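Local coordinates for flagellar biosynthesis protein FlaG (Helicobacter pylori, PDB 6JSX), which probably takes part in building the bacterial flagellum, at residues Lys4-Asn15 with Phe27-Leu36. Sequence-based numbering, arbitrary orientation.
Sequences KPKLELLSERLN and FSYNDTIKGL
Asn15 binds Phe27 through both ends of its carboxamide, closing a two-bond ring with one strand residue. Asn15 OD1 accepts from Phe27 N at 2.7 Å, in the carbonyl plane and on a lone pair, while ND2 donates to Phe27 O with an N-H...O angle of 162°. That pairing fixes which amide end is which and meets the backbone needs of Phe27 on this side of the edge strand 26-30. The Phe27 ring lies against Leu14, whose CD1 sits over the ring centre, 3.8 Å from the centroid, as a CH-pi contact, with CB near Phe27 CD1.

Lys4 crosses the Tyr29 ring at about a right angle. Lys4 CA stands over one ring face, offset toward the rim; Lys4 CB and then CG, each 3.6 Å from Tyr29 CE2, pass the ring. Lys4 CD reaches Asp31 OD1 at 3.4 Å, and CE follows near the same oxygen. Lys4 NZ ends 4.3 Å from Asp31 OD1, opposite charges near each other without a salt bridge. CG anti to the backbone N (chi1 177°) and an extended chain produce this course. Leu7 CB packs on Tyr29 CD1, and Tyr29 OH is hydrogen-bonded to Ser54 OG at the start of helix 54-72. Ser11 OG, hydrogen-bonded to Leu7 O, rests on Ser28 CA.

The axes of 4-15 and 27-30 approach to 6.8 Å at 162°, nearly antiparallel, a helix-on-sheet packing within an alpha-beta-beta-beta-alpha fold.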
# COMPACT_ATOMS: atom_id res chain seq x y z
N LYS A 4 17.14 -1.69 -6.31
CA LYS A 4 17.30 -2.31 -4.99
C LYS A 4 17.40 -1.30 -3.83
O LYS A 4 16.53 -1.33 -2.95
CB LYS A 4 18.47 -3.31 -5.00
CG LYS A 4 18.78 -3.96 -3.66
CD LYS A 4 20.03 -4.84 -3.77
CE LYS A 4 20.39 -5.53 -2.46
NZ LYS A 4 21.77 -6.12 -2.51
N PRO A 5 18.42 -0.40 -3.83
CA PRO A 5 18.55 0.54 -2.71
C PRO A 5 17.27 1.30 -2.39
O PRO A 5 16.92 1.44 -1.22
CB PRO A 5 19.62 1.53 -3.21
CG PRO A 5 20.41 0.77 -4.17
CD PRO A 5 19.47 -0.17 -4.85
N LYS A 6 16.58 1.78 -3.41
CA LYS A 6 15.43 2.64 -3.20
C LYS A 6 14.18 1.91 -2.73
O LYS A 6 13.43 2.44 -1.91
CB LYS A 6 15.12 3.46 -4.46
CG LYS A 6 16.22 4.42 -4.77
CD LYS A 6 15.83 5.42 -5.85
CE LYS A 6 17.03 6.29 -6.22
NZ LYS A 6 17.96 6.43 -5.04
N LEU A 7 13.95 0.71 -3.25
CA LEU A 7 12.80 -0.08 -2.80
C LEU A 7 13.07 -0.65 -1.41
O LEU A 7 12.14 -0.89 -0.64
CB LEU A 7 12.42 -1.17 -3.82
CG LEU A 7 11.76 -0.64 -5.10
CD1 LEU A 7 11.40 -1.76 -6.07
CD2 LEU A 7 10.54 0.23 -4.78
N GLU A 8 14.36 -0.85 -1.10
CA GLU A 8 14.77 -1.28 0.23
C GLU A 8 14.45 -0.20 1.24
O GLU A 8 13.88 -0.46 2.31
CB GLU A 8 16.26 -1.60 0.28
CG GLU A 8 16.62 -2.91 -0.40
CD GLU A 8 17.92 -3.50 0.10
OE1 GLU A 8 18.63 -2.83 0.88
OE2 GLU A 8 18.22 -4.66 -0.27
N LEU A 9 14.80 1.03 0.88
CA LEU A 9 14.59 2.20 1.73
C LEU A 9 13.10 2.48 1.87
O LEU A 9 12.59 2.64 2.98
CB LEU A 9 15.33 3.40 1.14
CG LEU A 9 15.39 4.74 1.87
CD1 LEU A 9 16.07 4.63 3.23
CD2 LEU A 9 16.12 5.74 0.99
N LEU A 10 12.39 2.50 0.74
CA LEU A 10 10.93 2.64 0.69
C LEU A 10 10.24 1.61 1.58
O LEU A 10 9.16 1.87 2.12
CB LEU A 10 10.46 2.45 -0.76
CG LEU A 10 9.08 2.89 -1.24
CD1 LEU A 10 8.11 1.72 -1.39
CD2 LEU A 10 8.50 3.96 -0.35
N SER A 11 10.85 0.43 1.72
CA SER A 11 10.28 -0.62 2.54
C SER A 11 10.41 -0.29 4.03
O SER A 11 9.42 -0.37 4.76
CB SER A 11 10.91 -1.98 2.22
OG SER A 11 10.53 -2.43 0.93
N GLU A 12 11.61 0.07 4.46
CA GLU A 12 11.84 0.46 5.86
C GLU A 12 10.88 1.57 6.30
O GLU A 12 10.31 1.52 7.39
CB GLU A 12 13.28 0.92 6.07
CG GLU A 12 14.33 -0.13 5.88
CD GLU A 12 15.72 0.45 5.98
OE1 GLU A 12 15.85 1.60 6.48
OE2 GLU A 12 16.68 -0.22 5.55
N ARG A 13 10.72 2.57 5.43
CA ARG A 13 9.87 3.70 5.75
C ARG A 13 8.41 3.27 5.82
O ARG A 13 7.70 3.62 6.76
CB ARG A 13 10.07 4.81 4.72
CG ARG A 13 11.50 5.34 4.68
CD ARG A 13 11.95 5.89 6.04
NE ARG A 13 13.41 5.93 6.14
CZ ARG A 13 14.11 5.33 7.11
NH1 ARG A 13 15.43 5.42 7.11
NH2 ARG A 13 13.49 4.65 8.06
N LEU A 14 7.98 2.49 4.84
CA LEU A 14 6.63 1.94 4.84
C LEU A 14 6.35 1.11 6.08
O LEU A 14 5.31 1.28 6.72
CB LEU A 14 6.38 1.12 3.57
CG LEU A 14 5.79 1.96 2.43
CD1 LEU A 14 5.63 1.17 1.14
CD2 LEU A 14 4.44 2.53 2.86
N ASN A 15 7.28 0.24 6.44
CA ASN A 15 7.12 -0.62 7.61
C ASN A 15 7.05 0.19 8.90
O ASN A 15 6.26 -0.13 9.79
CB ASN A 15 8.22 -1.69 7.68
CG ASN A 15 8.04 -2.81 6.65
OD1 ASN A 15 6.92 -3.21 6.31
ND2 ASN A 15 9.15 -3.33 6.15
N PHE A 27 6.48 -4.85 4.16
CA PHE A 27 7.09 -4.57 2.87
C PHE A 27 8.54 -4.98 2.92
O PHE A 27 9.16 -4.95 3.99
CB PHE A 27 6.97 -3.08 2.54
CG PHE A 27 5.55 -2.62 2.35
CD1 PHE A 27 4.79 -2.21 3.45
CD2 PHE A 27 4.95 -2.62 1.08
CE1 PHE A 27 3.46 -1.80 3.30
CE2 PHE A 27 3.62 -2.20 0.92
CZ PHE A 27 2.88 -1.79 2.03
N SER A 28 9.07 -5.39 1.78
CA SER A 28 10.50 -5.65 1.65
C SER A 28 10.87 -5.74 0.19
O SER A 28 10.02 -6.02 -0.66
CB SER A 28 10.87 -6.95 2.33
OG SER A 28 10.08 -7.97 1.78
N TYR A 29 12.15 -5.52 -0.10
CA TYR A 29 12.66 -5.82 -1.42
C TYR A 29 13.19 -7.24 -1.46
O TYR A 29 14.06 -7.60 -0.67
CB TYR A 29 13.77 -4.86 -1.83
CG TYR A 29 14.28 -5.08 -3.24
CD1 TYR A 29 13.55 -4.65 -4.34
CD2 TYR A 29 15.50 -5.72 -3.47
CE1 TYR A 29 14.00 -4.85 -5.63
CE2 TYR A 29 15.96 -5.91 -4.77
CZ TYR A 29 15.21 -5.47 -5.84
OH TYR A 29 15.66 -5.65 -7.14
N ASN A 30 12.65 -8.06 -2.36
CA ASN A 30 13.27 -9.35 -2.62
C ASN A 30 14.29 -9.24 -3.76
O ASN A 30 13.94 -8.82 -4.88
CB ASN A 30 12.21 -10.40 -2.94
CG ASN A 30 12.74 -11.81 -2.86
OD1 ASN A 30 13.82 -12.11 -3.37
ND2 ASN A 30 11.98 -12.70 -2.21
N ASP A 31 15.54 -9.59 -3.48
CA ASP A 31 16.57 -9.52 -4.51
C ASP A 31 16.56 -10.78 -5.39
O ASP A 31 17.09 -10.79 -6.50
CB ASP A 31 17.95 -9.28 -3.89
CG ASP A 31 18.98 -8.83 -4.93
OD1 ASP A 31 18.96 -7.65 -5.33
OD2 ASP A 31 19.80 -9.68 -5.35
N THR A 32 15.94 -11.84 -4.90
CA THR A 32 15.85 -13.08 -5.66
C THR A 32 14.80 -12.99 -6.77
O THR A 32 15.08 -13.33 -7.92
CB THR A 32 15.57 -14.26 -4.72
OG1 THR A 32 16.66 -14.38 -3.80
CG2 THR A 32 15.40 -15.55 -5.51
N ILE A 33 13.61 -12.49 -6.44
CA ILE A 33 12.58 -12.31 -7.45
C ILE A 33 12.55 -10.90 -8.07
O ILE A 33 11.70 -10.63 -8.92
CB ILE A 33 11.17 -12.68 -6.93
CG1 ILE A 33 10.71 -11.71 -5.84
CG2 ILE A 33 11.16 -14.10 -6.45
CD1 ILE A 33 9.74 -10.60 -6.31
N LYS A 34 13.45 -10.03 -7.63
CA LYS A 34 13.58 -8.67 -8.18
C LYS A 34 12.26 -7.90 -8.17
O LYS A 34 11.74 -7.52 -9.22
CB LYS A 34 14.16 -8.72 -9.60
CG LYS A 34 15.55 -9.37 -9.71
CD LYS A 34 16.60 -8.57 -8.95
CE LYS A 34 17.98 -9.18 -9.08
NZ LYS A 34 18.62 -8.87 -10.39
N GLY A 35 11.71 -7.68 -6.99
CA GLY A 35 10.44 -6.98 -6.86
C GLY A 35 10.12 -6.52 -5.45
O GLY A 35 10.81 -6.85 -4.48
N LEU A 36 9.07 -5.73 -5.33
CA LEU A 36 8.59 -5.35 -4.02
C LEU A 36 7.64 -6.46 -3.52
O LEU A 36 6.78 -6.95 -4.27
CB LEU A 36 7.89 -3.99 -4.09
CG LEU A 36 7.87 -2.92 -2.98
CD1 LEU A 36 6.44 -2.48 -2.77
CD2 LEU A 36 8.50 -3.29 -1.64